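Local coordinates for similar to N-acetyltransferase (Staphylococcus aureus subsp. aureus, PDB 4MBU), which probably transfers an acetyl group from acetyl-coenzyme A to an amine substrate, as other Gcn5-related N-acetyltransferases do, at residues S63-A68 against K96-Q101. Sequence-based numbering, arbitrary orientation.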
loop_
_atom_site.group_PDB
_atom_site.type_symbol
_atom_site.label_atom_id
_atom_site.label_comp_id
_atom_site.label_asym_id
_atom_site.label_seq_id
_atom_site.Cartn_x
_atom_site.Cartn_y
_atom_site.Cartn_z
ATOM N N SER A 63 32.614 -7.973 14.434
ATOM C CA SER A 63 32.165 -7.979 13.044
ATOM C C SER A 63 31.046 -6.979 12.761
ATOM O O SER A 63 30.034 -6.942 13.464
ATOM C CB SER A 63 31.732 -9.388 12.628
ATOM O OG SER A 63 32.858 -10.233 12.456
ATOM N N VAL A 64 31.239 -6.176 11.718
ATOM C CA VAL A 64 30.206 -5.269 11.227
ATOM C C VAL A 64 29.110 -6.061 10.495
ATOM O O VAL A 64 29.331 -6.583 9.396
ATOM C CB VAL A 64 30.803 -4.200 10.284
ATOM C CG1 VAL A 64 29.697 -3.406 9.573
ATOM C CG2 VAL A 64 31.735 -3.261 11.054
ATOM N N LEU A 65 27.929 -6.137 11.105
ATOM C CA LEU A 65 26.831 -6.925 10.546
ATOM C C LEU A 65 25.782 -6.043 9.894
ATOM O O LEU A 65 24.850 -6.546 9.254
ATOM C CB LEU A 65 26.174 -7.794 11.623
ATOM C CG LEU A 65 27.118 -8.753 12.364
ATOM C CD1 LEU A 65 26.351 -9.627 13.353
ATOM C CD2 LEU A 65 27.914 -9.620 11.390
ATOM N N GLY A 66 25.896 -4.731 10.074
ATOM C CA GLY A 66 24.962 -3.874 9.355
ATOM C C GLY A 66 25.403 -2.433 9.326
ATOM O O GLY A 66 26.236 -2.036 10.143
ATOM N N PHE A 67 24.862 -1.650 8.395
ATOM C CA PHE A 67 25.139 -0.211 8.382
ATOM C C PHE A 67 23.939 0.587 7.901
ATOM O O PHE A 67 23.005 0.022 7.338
ATOM C CB PHE A 67 26.412 0.125 7.592
ATOM C CG PHE A 67 26.227 0.168 6.105
ATOM C CD1 PHE A 67 26.295 -0.996 5.347
ATOM C CD2 PHE A 67 26.030 1.386 5.454
ATOM C CE1 PHE A 67 26.140 -0.949 3.953
ATOM C CE2 PHE A 67 25.880 1.441 4.069
ATOM C CZ PHE A 67 25.930 0.273 3.318
ATOM N N ALA A 68 23.956 1.893 8.160
ATOM C CA ALA A 68 22.810 2.758 7.878
ATOM C C ALA A 68 23.227 4.209 7.781
ATOM O O ALA A 68 24.134 4.659 8.482
ATOM C CB ALA A 68 21.750 2.604 8.947
ATOM N N LYS A 96 17.808 -10.701 13.629
ATOM C CA LYS A 96 18.398 -10.343 14.917
ATOM C C LYS A 96 17.953 -8.964 15.426
ATOM O O LYS A 96 18.406 -8.515 16.483
ATOM C CB LYS A 96 19.925 -10.400 14.826
ATOM C CG LYS A 96 20.458 -11.729 14.322
ATOM C CD LYS A 96 21.972 -11.804 14.444
ATOM C CE LYS A 96 22.390 -11.664 15.894
ATOM N NZ LYS A 96 23.811 -12.032 16.103
ATOM N N GLY A 97 17.073 -8.300 14.681
ATOM C CA GLY A 97 16.617 -6.967 15.057
ATOM C C GLY A 97 17.647 -5.875 14.796
ATOM O O GLY A 97 17.592 -4.790 15.391
ATOM N N ILE A 98 18.574 -6.149 13.883
ATOM C CA ILE A 98 19.636 -5.193 13.559
ATOM C C ILE A 98 19.100 -3.993 12.761
ATOM O O ILE A 98 19.456 -2.838 13.034
ATOM C CB ILE A 98 20.776 -5.888 12.798
ATOM C CG1 ILE A 98 21.490 -6.875 13.726
ATOM C CG2 ILE A 98 21.789 -4.874 12.273
ATOM C CD1 ILE A 98 22.375 -7.838 12.978
ATOM N N ALA A 99 18.241 -4.269 11.781
ATOM C CA ALA A 99 17.600 -3.204 11.009
ATOM C C ALA A 99 16.827 -2.271 11.928
ATOM O O ALA A 99 16.949 -1.056 11.828
ATOM C CB ALA A 99 16.677 -3.794 9.942
ATOM N N SER A 100 16.046 -2.846 12.836
ATOM C CA SER A 100 15.271 -2.069 13.801
ATOM C C SER A 100 16.135 -1.142 14.671
ATOM O O SER A 100 15.806 0.038 14.868
ATOM C CB SER A 100 14.452 -3.024 14.676
ATOM O OG SER A 100 13.743 -2.325 15.675
ATOM N N GLN A 101 17.245 -1.666 15.188
ATOM C CA GLN A 101 18.148 -0.858 16.012
ATOM C C GLN A 101 18.806 0.270 15.212
ATOM O O GLN A 101 18.979 1.406 15.713
ATOM C CB GLN A 101 19.210 -1.745 16.678
ATOM C CG GLN A 101 18.651 -2.683 17.758
ATOM C CD GLN A 101 19.744 -3.459 18.487
ATOM O OE1 GLN A 101 20.722 -2.886 18.974
ATOM N NE2 GLN A 101 19.588 -4.771 18.545
#
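Two consecutive residues of strand 63-72 meet Ile98 from the same side of the strand, Leu65 turning its side chain toward it and Gly66 presenting its bare CA, because a classic beta bulge sets the pair opposite Phe58 of the adjoining strand. The bulge interrupts the usual alternation of sides, and the backbone of Leu65 has left the extended form, with a psi of -9°. The CA atoms of Gly66 and Ile98 are the nearest pair across the two segments, 6.9 Å apart. Ile98 bridges the two bulge residues with its separate branches: CD1, at the end of the longer one, rests 4.0 Å from Leu65 CB, while CG2 comes over the glycine, 4.4 Å from Gly66 CA. This division follows from chi1 of Ile98 (-68°), which turns CG2 anti to the backbone N and sends CG1 beside that N. Ile98 meets both residues through apolar atoms alone, and no hydrogen bond joins the segments. At the more open margin, Lys96 NZ, held in a salt bridge by Glu60, lies 4.4 Å from Leu65 CD1; the salt bridge ties the loop before the helix to strand 55-60. Gly97 occupies the N-cap position, and its O accepts the first helical bond from Gln101 N. The first turn of helix 98-112 packs against one face of the central GNAT sheet, with Ile98 also touching Phe58 and Val89 on the strands flanking 63-72, whereas Phe67 points to the other face and meets Ile16 of helix 13-26.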